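Local coordinates for protein phospholipase C-beta (PLC-beta) (Sepia officinalis, PDB 3QR0) that belongs to the phospholipase C-beta family and combines a PH domain, EF-hand-like regions, a TIM barrel in X and Y parts, a C2 domain and a bound calcium ion, at residues E20-G25 with K131-E136; I39-R44 with L52-E57; V106-G111 with T120-E125. All coordinates share one frame; numbering follows the deposited sequence.

Contact 1 (E20-G25 with K131-E136); sequences EQLIKG and KKWSEE
L22 and W133, whose CA atoms lie 7.6 Å apart, mark where the short helix 20-24 meets helix 127-141. The local axes are nearly perpendicular, at 97°, and approach to 11.4 Å, a gap bridged mainly by side chains. L22 reaches out from one helix and W133 from the other, and methyl CD2 of L22 settles over one face of the indole, 3.8 Å from the centroid of its five-membered ring, in a CH-pi contact. A branched leucine suits the spot, because its second methyl, CD1, can rest on CB of E136 at 3.7 Å. The indole also has a polar duty: NE1 of W133 and NE2 of Q21 both donate to OD2 of D26. The other end of that amide, Q21 OE1, lies against the aliphatic CD of K132, whose NZ forms a salt bridge with E136 OE2 (3.6 Å). At the ring edge, CA of G25 comes within 4.2 Å of W133 CZ2. G25 leaves the helix with a positive phi (109°), a backbone conformation that glycine, lacking CB, adopts easily. The arrangement belongs to the PH domain, whose C-terminal helix packs against the beta-sheet framework and here also receives the N-terminal helix.

Contact 2 (I39-R44 with L52-E57); sequences IEILLR and LYWKIE
R44 and Y53 are partners in the antiparallel beta hairpin of strands 39-45 and 51-54, part of the PH-domain sheet. They form a hydrogen-bonded pair: R44 N donates to Y53 O and Y53 N to R44 O, each at 2.9 Å. Their side chains share one face of the sheet and cross at an angle. CB of R44 sits above the phenol, 3.9 Å from the ring centroid, as a CH-pi contact. The arginine then bends at chi3 (70°), which carries the guanidinium out to the hydroxyl, so that Y53 OH stands 3.2 Å above the centre of the guanidinium plane of R44. The two flat groups are 46° apart, and the angles are poor for hydrogen bonding; R44 NE instead donates to the carbonyl of I23. Arginine suits the place by offering both an aliphatic stem to the ring and a polar end to the neighbouring helix.

The other face is apolar and built round W54. CD1 of I41 lies over one face of the indole, 4.0 Å from the centroid of its five-membered ring. L43 runs alongside the tryptophan, pointing the same way, and presses CD1 to within 3.4 Å of W54 CE3. Farther along, CD1 of I56 touches the CG2 methyls of both I39 and I41 and lies at the edge of the W54 ring. Branched aliphatic residues thus fill the space round a broad ring.

From L42 and K55 toward I39 and E57 the backbones part, and water takes over the bridging. One molecule links L42 O to K55 N, and a second donates to both E40 O and K55 O. A third accepts from L42 N at 2.8 Å and donates to K55 O at 2.7 Å.

Contact 3 (V106-G111 with T120-E125); sequences VTICHG and THLVAE
V106 and L122 begin a run of paired residues in the beta hairpin of strands 105-110 and 118-124, within the antiparallel sheet of the PH domain. V106 with L122 and I108 with T120 are hydrogen-bonded pairs, each closed by two N-H...O bonds; V106 N to L122 O, at 2.8 Å, is almost straight (174°). T107 and H121, between them, form a non-hydrogen-bonded pair.

The face carrying V106, I108, T120 and L122 is mainly apolar. There CD1 of I108 crosses to CD1 of L122 at 4.1 Å, while V106 also packs on A130 of helix 127-141. Beta-branched valine, isoleucine and threonine fit the extended backbone here.

On the opposite face T107 and H121 stand side by side. CG2 of T107 is 3.7 Å from H121 ND1, and a water bridges T107 OG1 to that same ND1, lying 2.7 Å from the nitrogen. T107 OG1 is also hydrogen-bonded to the backbone N of K80, and the H121 ring stacks on W31, so the histidine serves as both a flat surface and a polar edge.

H110 reaches back across the hairpin. With chi1 at only 35°, its imidazole swings toward T120, whose side chain it meets at about a right angle, and T120 OG1 lies at the ring edge, hydrogen-bonded to H110 NE2 at 2.8 Å.

Overall arrangement
All three contacts lie in the PH domain, with centres 12 to 14 Å apart. Along the chain, segment 20-25 comes first, the hairpin of contact 2 follows, then that of contact 3, and segment 131-136 closes the loop; contact 1 encloses the other two. Both hairpins belong to one antiparallel sheet, in which strand 26-31 lies between strands 39-45 and 118-124. Contacts 2 and 3 touch through L43 with L122 and L52 with I108. Contact 1 meets contact 2 through, among others, W133 on L43 O and a probable I23-R44 hydrogen bond, but its nearest atoms stay about 5 Å from those of contact 3. Helices 20-24 and 127-141 thus meet beside the sheet joining the two hairpins.

Contact 1 (E20-G25 with K131-E136)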
loop_
_atom_site.group_PDB
_atom_site.type_symbol
_atom_site.label_atom_id
_atom_site.label_comp_id
_atom_site.label_asym_id
_atom_site.label_seq_id
_atom_site.Cartn_x
_atom_site.Cartn_y
_atom_site.Cartn_z
ATOM N N GLU A 20 -8.519 15.509 -23.508
ATOM C CA GLU A 20 -9.774 15.445 -24.260
ATOM C C GLU A 20 -9.836 14.218 -25.185
ATOM O O GLU A 20 -10.908 13.652 -25.388
ATOM C CB GLU A 20 -9.995 16.732 -25.068
ATOM C CG GLU A 20 -10.674 17.846 -24.280
ATOM C CD GLU A 20 -12.156 17.580 -24.053
ATOM O OE1 GLU A 20 -12.909 17.494 -25.052
ATOM O OE2 GLU A 20 -12.568 17.462 -22.879
ATOM N N GLN A 21 -8.685 13.815 -25.725
ATOM C CA GLN A 21 -8.583 12.631 -26.582
ATOM C C GLN A 21 -9.105 11.366 -25.896
ATOM O O GLN A 21 -9.813 10.580 -26.519
ATOM C CB GLN A 21 -7.130 12.412 -27.016
ATOM C CG GLN A 21 -6.922 11.243 -27.983
ATOM C CD GLN A 21 -5.454 10.977 -28.280
ATOM O OE1 GLN A 21 -4.612 11.864 -28.146
ATOM N NE2 GLN A 21 -5.141 9.746 -28.685
ATOM N N LEU A 22 -8.752 11.175 -24.623
ATOM C CA LEU A 22 -9.190 9.991 -23.875
ATOM C C LEU A 22 -10.635 10.107 -23.400
ATOM O O LEU A 22 -11.314 9.092 -23.235
ATOM C CB LEU A 22 -8.283 9.704 -22.668
ATOM C CG LEU A 22 -6.768 9.539 -22.871
ATOM C CD1 LEU A 22 -6.240 8.432 -21.969
ATOM C CD2 LEU A 22 -6.380 9.280 -24.325
ATOM N N ILE A 23 -11.092 11.337 -23.172
ATOM C CA ILE A 23 -12.482 11.601 -22.794
ATOM C C ILE A 23 -13.423 11.298 -23.961
ATOM O O ILE A 23 -14.466 10.664 -23.783
ATOM C CB ILE A 23 -12.660 13.067 -22.323
ATOM C CG1 ILE A 23 -11.937 13.275 -20.989
ATOM C CG2 ILE A 23 -14.138 13.426 -22.175
ATOM C CD1 ILE A 23 -11.975 14.697 -20.486
ATOM N N LYS A 24 -13.045 11.762 -25.151
ATOM C CA LYS A 24 -13.750 11.428 -26.383
ATOM C C LYS A 24 -13.619 9.929 -26.668
ATOM O O LYS A 24 -14.604 9.252 -26.957
ATOM C CB LYS A 24 -13.175 12.238 -27.548
ATOM C CG LYS A 24 -13.574 11.748 -28.927
ATOM C CD LYS A 24 -12.891 12.556 -30.019
ATOM C CE LYS A 24 -11.463 12.098 -30.282
ATOM N NZ LYS A 24 -11.401 10.756 -30.911
ATOM N N GLY A 25 -12.389 9.431 -26.601
ATOM C CA GLY A 25 -12.124 8.006 -26.721
ATOM C C GLY A 25 -11.447 7.642 -28.018
ATOM O O GLY A 25 -11.445 8.420 -28.970
ATOM N N LYS A 131 0.724 3.933 -26.993
ATOM C CA LYS A 131 1.663 4.523 -26.041
ATOM C C LYS A 131 0.974 5.562 -25.160
ATOM O O LYS A 131 1.093 5.515 -23.936
ATOM C CB LYS A 131 2.856 5.150 -26.775
ATOM C CG LYS A 131 3.943 5.690 -25.852
ATOM C CD LYS A 131 5.174 6.119 -26.641
ATOM C CE LYS A 131 6.215 6.766 -25.739
ATOM N NZ LYS A 131 7.383 7.260 -26.522
ATOM N N LYS A 132 0.242 6.487 -25.778
ATOM C CA LYS A 132 -0.449 7.540 -25.028
ATOM C C LYS A 132 -1.413 6.971 -23.986
ATOM O O LYS A 132 -1.418 7.421 -22.841
ATOM C CB LYS A 132 -1.202 8.490 -25.961
ATOM C CG LYS A 132 -1.871 9.652 -25.230
ATOM C CD LYS A 132 -1.829 10.945 -26.029
ATOM C CE LYS A 132 -2.102 12.168 -25.148
ATOM N NZ LYS A 132 -1.180 12.276 -23.978
ATOM N N TRP A 133 -2.224 5.989 -24.380
ATOM C CA TRP A 133 -3.164 5.363 -23.438
ATOM C C TRP A 133 -2.434 4.650 -22.302
ATOM O O TRP A 133 -2.843 4.735 -21.151
ATOM C CB TRP A 133 -4.117 4.393 -24.145
ATOM C CG TRP A 133 -5.267 5.085 -24.773
ATOM C CD1 TRP A 133 -5.269 5.753 -25.958
ATOM C CD2 TRP A 133 -6.595 5.190 -24.252
ATOM N NE1 TRP A 133 -6.511 6.267 -26.211
ATOM C CE2 TRP A 133 -7.347 5.937 -25.178
ATOM C CE3 TRP A 133 -7.224 4.721 -23.096
ATOM C CZ2 TRP A 133 -8.697 6.233 -24.981
ATOM C CZ3 TRP A 133 -8.572 5.015 -22.903
ATOM C CH2 TRP A 133 -9.289 5.761 -23.841
ATOM N N SER A 134 -1.351 3.956 -22.635
ATOM C CA SER A 134 -0.568 3.235 -21.637
ATOM C C SER A 134 0.022 4.173 -20.585
ATOM O O SER A 134 -0.037 3.885 -19.391
ATOM C CB SER A 134 0.555 2.439 -22.306
ATOM O OG SER A 134 1.109 1.504 -21.394
ATOM N N GLU A 135 0.579 5.298 -21.029
ATOM C CA GLU A 135 1.166 6.270 -20.108
ATOM C C GLU A 135 0.107 6.973 -19.265
ATOM O O GLU A 135 0.296 7.169 -18.069
ATOM C CB GLU A 135 2.000 7.301 -20.865
ATOM C CG GLU A 135 3.246 6.697 -21.479
ATOM C CD GLU A 135 4.031 7.681 -22.317
ATOM O OE1 GLU A 135 3.410 8.438 -23.099
ATOM O OE2 GLU A 135 5.277 7.682 -22.204
ATOM N N GLU A 136 -1.004 7.341 -19.889
ATOM C CA GLU A 136 -2.056 8.077 -19.189
ATOM C C GLU A 136 -2.769 7.206 -18.165
ATOM O O GLU A 136 -2.899 7.594 -17.003
ATOM C CB GLU A 136 -3.065 8.663 -20.183
ATOM C CG GLU A 136 -2.534 9.851 -20.983
ATOM C CD GLU A 136 -2.149 11.042 -20.119
ATOM O OE1 GLU A 136 -2.853 11.323 -19.124
ATOM O OE2 GLU A 136 -1.138 11.706 -20.446
#

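Contact 2 (I39-R44 with L52-E57)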
loop_
_atom_site.group_PDB
_atom_site.type_symbol
_atom_site.label_atom_id
_atom_site.label_comp_id
_atom_site.label_asym_id
_atom_site.label_seq_id
_atom_site.Cartn_x
_atom_site.Cartn_y
_atom_site.Cartn_z
ATOM N N ILE A 39 -13.928 -7.757 -31.154
ATOM C CA ILE A 39 -14.916 -6.705 -31.355
ATOM C C ILE A 39 -14.246 -5.340 -31.287
ATOM O O ILE A 39 -13.394 -5.097 -30.436
ATOM C CB ILE A 39 -16.045 -6.786 -30.303
ATOM C CG1 ILE A 39 -17.145 -5.759 -30.603
ATOM C CG2 ILE A 39 -15.492 -6.582 -28.908
ATOM C CD1 ILE A 39 -18.465 -6.044 -29.884
ATOM N N GLU A 40 -14.633 -4.454 -32.196
ATOM C CA GLU A 40 -14.152 -3.083 -32.161
ATOM C C GLU A 40 -14.944 -2.311 -31.120
ATOM O O GLU A 40 -16.180 -2.352 -31.112
ATOM C CB GLU A 40 -14.293 -2.418 -33.525
ATOM C CG GLU A 40 -13.587 -1.066 -33.609
ATOM C CD GLU A 40 -14.001 -0.277 -34.825
ATOM O OE1 GLU A 40 -13.977 -0.841 -35.934
ATOM O OE2 GLU A 40 -14.348 0.910 -34.665
ATOM N N ILE A 41 -14.228 -1.609 -30.246
ATOM C CA ILE A 41 -14.852 -0.812 -29.203
ATOM C C ILE A 41 -14.353 0.633 -29.240
ATOM O O ILE A 41 -13.266 0.910 -29.759
ATOM C CB ILE A 41 -14.586 -1.404 -27.799
ATOM C CG1 ILE A 41 -13.093 -1.366 -27.451
ATOM C CG2 ILE A 41 -15.111 -2.830 -27.724
ATOM C CD1 ILE A 41 -12.801 -1.519 -25.969
ATOM N N LEU A 42 -15.164 1.540 -28.701
ATOM C CA LEU A 42 -14.721 2.896 -28.403
ATOM C C LEU A 42 -14.423 2.942 -26.909
ATOM O O LEU A 42 -15.344 2.934 -26.092
ATOM C CB LEU A 42 -15.795 3.921 -28.763
ATOM C CG LEU A 42 -15.463 5.384 -28.440
ATOM C CD1 LEU A 42 -14.276 5.859 -29.281
ATOM C CD2 LEU A 42 -16.690 6.277 -28.659
ATOM N N LEU A 43 -13.138 2.954 -26.563
ATOM C CA LEU A 43 -12.703 2.986 -25.171
ATOM C C LEU A 43 -12.629 4.439 -24.718
ATOM O O LEU A 43 -12.131 5.291 -25.448
ATOM C CB LEU A 43 -11.333 2.310 -25.028
ATOM C CG LEU A 43 -10.802 2.066 -23.611
ATOM C CD1 LEU A 43 -11.745 1.146 -22.832
ATOM C CD2 LEU A 43 -9.394 1.477 -23.666
ATOM N N ARG A 44 -13.142 4.726 -23.527
ATOM C CA ARG A 44 -13.148 6.090 -23.003
ATOM C C ARG A 44 -12.743 6.120 -21.534
ATOM O O ARG A 44 -12.860 5.115 -20.828
ATOM C CB ARG A 44 -14.532 6.721 -23.171
ATOM C CG ARG A 44 -15.076 6.672 -24.595
ATOM C CD ARG A 44 -16.476 7.237 -24.665
ATOM N NE ARG A 44 -16.480 8.683 -24.460
ATOM C CZ ARG A 44 -17.575 9.421 -24.309
ATOM N NH1 ARG A 44 -18.777 8.852 -24.332
ATOM N NH2 ARG A 44 -17.469 10.736 -24.137
ATOM N N LEU A 52 -12.134 3.274 -16.938
ATOM C CA LEU A 52 -12.153 2.984 -18.363
ATOM C C LEU A 52 -13.525 2.397 -18.647
ATOM O O LEU A 52 -14.008 1.567 -17.875
ATOM C CB LEU A 52 -11.099 1.939 -18.730
ATOM C CG LEU A 52 -9.635 2.357 -18.679
ATOM C CD1 LEU A 52 -8.740 1.155 -18.948
ATOM C CD2 LEU A 52 -9.390 3.441 -19.693
ATOM N N TYR A 53 -14.161 2.815 -19.735
ATOM C CA TYR A 53 -15.466 2.255 -20.077
ATOM C C TYR A 53 -15.672 2.155 -21.580
ATOM O O TYR A 53 -15.029 2.865 -22.361
ATOM C CB TYR A 53 -16.604 3.037 -19.402
ATOM C CG TYR A 53 -16.830 4.454 -19.898
ATOM C CD1 TYR A 53 -17.842 4.739 -20.808
ATOM C CD2 TYR A 53 -16.048 5.510 -19.435
ATOM C CE1 TYR A 53 -18.068 6.043 -21.254
ATOM C CE2 TYR A 53 -16.262 6.818 -19.876
ATOM C CZ TYR A 53 -17.277 7.074 -20.783
ATOM O OH TYR A 53 -17.494 8.360 -21.229
ATOM N N TRP A 54 -16.557 1.242 -21.967
ATOM C CA TRP A 54 -16.857 0.980 -23.369
ATOM C C TRP A 54 -18.172 0.213 -23.486
ATOM O O TRP A 54 -18.598 -0.468 -22.544
ATOM C CB TRP A 54 -15.720 0.192 -24.032
ATOM C CG TRP A 54 -15.539 -1.201 -23.491
ATOM C CD1 TRP A 54 -16.043 -2.360 -24.020
ATOM C CD2 TRP A 54 -14.804 -1.586 -22.321
ATOM N NE1 TRP A 54 -15.666 -3.436 -23.253
ATOM C CE2 TRP A 54 -14.905 -2.990 -22.205
ATOM C CE3 TRP A 54 -14.065 -0.880 -21.362
ATOM C CZ2 TRP A 54 -14.302 -3.704 -21.163
ATOM C CZ3 TRP A 54 -13.464 -1.593 -20.329
ATOM C CH2 TRP A 54 -13.589 -2.993 -20.242
ATOM N N LYS A 55 -18.814 0.335 -24.638
ATOM C CA LYS A 55 -20.071 -0.355 -24.879
ATOM C C LYS A 55 -19.842 -1.538 -25.802
ATOM O O LYS A 55 -19.065 -1.450 -26.752
ATOM C CB LYS A 55 -21.102 0.603 -25.473
ATOM C CG LYS A 55 -21.602 1.617 -24.459
ATOM C CD LYS A 55 -22.696 2.512 -25.022
ATOM C CE LYS A 55 -23.317 3.370 -23.925
ATOM N NZ LYS A 55 -22.298 4.175 -23.188
ATOM N N ILE A 56 -20.500 -2.650 -25.488
ATOM C CA ILE A 56 -20.546 -3.811 -26.361
ATOM C C ILE A 56 -21.957 -3.871 -26.942
ATOM O O ILE A 56 -22.949 -3.857 -26.204
ATOM C CB ILE A 56 -20.226 -5.114 -25.601
ATOM C CG1 ILE A 56 -18.771 -5.120 -25.113
ATOM C CG2 ILE A 56 -20.499 -6.336 -26.487
ATOM C CD1 ILE A 56 -17.733 -5.162 -26.229
ATOM N N GLU A 57 -22.040 -3.913 -28.266
ATOM C CA GLU A 57 -23.322 -3.913 -28.962
ATOM C C GLU A 57 -24.160 -5.116 -28.520
ATOM O O GLU A 57 -23.700 -6.249 -28.587
ATOM C CB GLU A 57 -23.095 -3.952 -30.473
ATOM C CG GLU A 57 -24.309 -3.583 -31.300
ATOM C CD GLU A 57 -23.992 -3.473 -32.781
ATOM O OE1 GLU A 57 -24.920 -3.634 -33.599
ATOM O OE2 GLU A 57 -22.815 -3.221 -33.129
HETATM O O HOH W 1 -18.283 -2.556 -29.268
HETATM O O HOH W 2 -17.981 3.046 -25.928
HETATM O O HOH W 3 -17.707 0.542 -28.058
#

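Contact 3 (V106-G111 with T120-E125)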
loop_
_atom_site.group_PDB
_atom_site.type_symbol
_atom_site.label_atom_id
_atom_site.label_comp_id
_atom_site.label_asym_id
_atom_site.label_seq_id
_atom_site.Cartn_x
_atom_site.Cartn_y
_atom_site.Cartn_z
ATOM N N VAL A 106 -1.988 -3.281 -26.695
ATOM C CA VAL A 106 -2.044 -2.780 -25.334
ATOM C C VAL A 106 -2.639 -3.876 -24.454
ATOM O O VAL A 106 -3.673 -4.449 -24.789
ATOM C CB VAL A 106 -2.921 -1.516 -25.224
ATOM C CG1 VAL A 106 -3.093 -1.099 -23.752
ATOM C CG2 VAL A 106 -2.320 -0.385 -26.037
ATOM N N THR A 107 -1.975 -4.159 -23.334
ATOM C CA THR A 107 -2.412 -5.189 -22.391
ATOM C C THR A 107 -2.623 -4.547 -21.032
ATOM O O THR A 107 -1.753 -3.830 -20.547
ATOM C CB THR A 107 -1.350 -6.294 -22.243
ATOM O OG1 THR A 107 -1.090 -6.886 -23.514
ATOM C CG2 THR A 107 -1.808 -7.372 -21.283
ATOM N N ILE A 108 -3.781 -4.799 -20.434
ATOM C CA ILE A 108 -4.100 -4.269 -19.115
ATOM C C ILE A 108 -4.270 -5.442 -18.154
ATOM O O ILE A 108 -4.934 -6.425 -18.487
ATOM C CB ILE A 108 -5.399 -3.439 -19.137
ATOM C CG1 ILE A 108 -5.353 -2.381 -20.243
ATOM C CG2 ILE A 108 -5.636 -2.769 -17.780
ATOM C CD1 ILE A 108 -6.662 -1.611 -20.421
ATOM N N CYS A 109 -3.648 -5.362 -16.980
ATOM C CA CYS A 109 -3.965 -6.309 -15.914
ATOM C C CYS A 109 -4.558 -5.593 -14.716
ATOM O O CYS A 109 -4.126 -4.499 -14.338
ATOM C CB CYS A 109 -2.764 -7.160 -15.506
ATOM S SG CYS A 109 -1.323 -6.277 -14.953
ATOM N N HIS A 110 -5.561 -6.238 -14.134
ATOM C CA HIS A 110 -6.354 -5.670 -13.063
ATOM C C HIS A 110 -6.734 -6.760 -12.075
ATOM O O HIS A 110 -6.907 -7.928 -12.442
ATOM C CB HIS A 110 -7.614 -4.988 -13.617
ATOM C CG HIS A 110 -8.207 -5.675 -14.812
ATOM N ND1 HIS A 110 -9.250 -6.572 -14.715
ATOM C CD2 HIS A 110 -7.903 -5.594 -16.130
ATOM C CE1 HIS A 110 -9.561 -7.017 -15.921
ATOM N NE2 HIS A 110 -8.755 -6.442 -16.797
ATOM N N GLY A 111 -6.857 -6.369 -10.815
ATOM C CA GLY A 111 -7.298 -7.290 -9.793
ATOM C C GLY A 111 -7.463 -6.596 -8.462
ATOM O O GLY A 111 -6.701 -5.681 -8.126
ATOM N N THR A 120 -7.131 -7.637 -19.847
ATOM C CA THR A 120 -7.857 -7.061 -20.974
ATOM C C THR A 120 -6.844 -6.792 -22.088
ATOM O O THR A 120 -5.783 -6.206 -21.838
ATOM C CB THR A 120 -8.567 -5.756 -20.556
ATOM O OG1 THR A 120 -9.446 -6.023 -19.454
ATOM C CG2 THR A 120 -9.368 -5.165 -21.714
ATOM N N HIS A 121 -7.164 -7.233 -23.304
ATOM C CA HIS A 121 -6.239 -7.153 -24.429
ATOM C C HIS A 121 -6.842 -6.327 -25.557
ATOM O O HIS A 121 -7.979 -6.569 -25.971
ATOM C CB HIS A 121 -5.900 -8.544 -24.953
ATOM C CG HIS A 121 -5.399 -9.486 -23.905
ATOM N ND1 HIS A 121 -4.130 -9.400 -23.373
ATOM C CD2 HIS A 121 -5.992 -10.541 -23.300
ATOM C CE1 HIS A 121 -3.964 -10.366 -22.483
ATOM N NE2 HIS A 121 -5.080 -11.069 -22.419
ATOM N N LEU A 122 -6.060 -5.373 -26.057
ATOM C CA LEU A 122 -6.534 -4.396 -27.036
ATOM C C LEU A 122 -5.521 -4.204 -28.151
ATOM O O LEU A 122 -4.323 -4.348 -27.920
ATOM C CB LEU A 122 -6.751 -3.050 -26.354
ATOM C CG LEU A 122 -7.709 -3.039 -25.169
ATOM C CD1 LEU A 122 -7.624 -1.710 -24.426
ATOM C CD2 LEU A 122 -9.124 -3.314 -25.649
ATOM N N VAL A 123 -6.014 -3.876 -29.351
ATOM C CA VAL A 123 -5.165 -3.442 -30.462
ATOM C C VAL A 123 -5.587 -2.025 -30.850
ATOM O O VAL A 123 -6.746 -1.800 -31.208
ATOM C CB VAL A 123 -5.299 -4.371 -31.686
ATOM C CG1 VAL A 123 -4.316 -3.958 -32.792
ATOM C CG2 VAL A 123 -5.085 -5.833 -31.284
ATOM N N ALA A 124 -4.660 -1.073 -30.746
ATOM C CA ALA A 124 -4.907 0.312 -31.162
ATOM C C ALA A 124 -4.750 0.432 -32.679
ATOM O O ALA A 124 -4.276 -0.496 -33.323
ATOM C CB ALA A 124 -3.944 1.264 -30.459
ATOM N N GLU A 125 -5.146 1.576 -33.235
ATOM C CA GLU A 125 -4.996 1.837 -34.672
ATOM C C GLU A 125 -3.545 2.117 -35.058
ATOM O O GLU A 125 -3.171 1.962 -36.220
ATOM C CB GLU A 125 -5.845 3.032 -35.105
ATOM C CG GLU A 125 -7.340 2.779 -35.153
ATOM C CD GLU A 125 -8.124 4.071 -35.272
ATOM O OE1 GLU A 125 -7.957 4.944 -34.389
ATOM O OE2 GLU A 125 -8.895 4.217 -36.242
HETATM O O HOH W 4 -2.643 -7.928 -25.108
#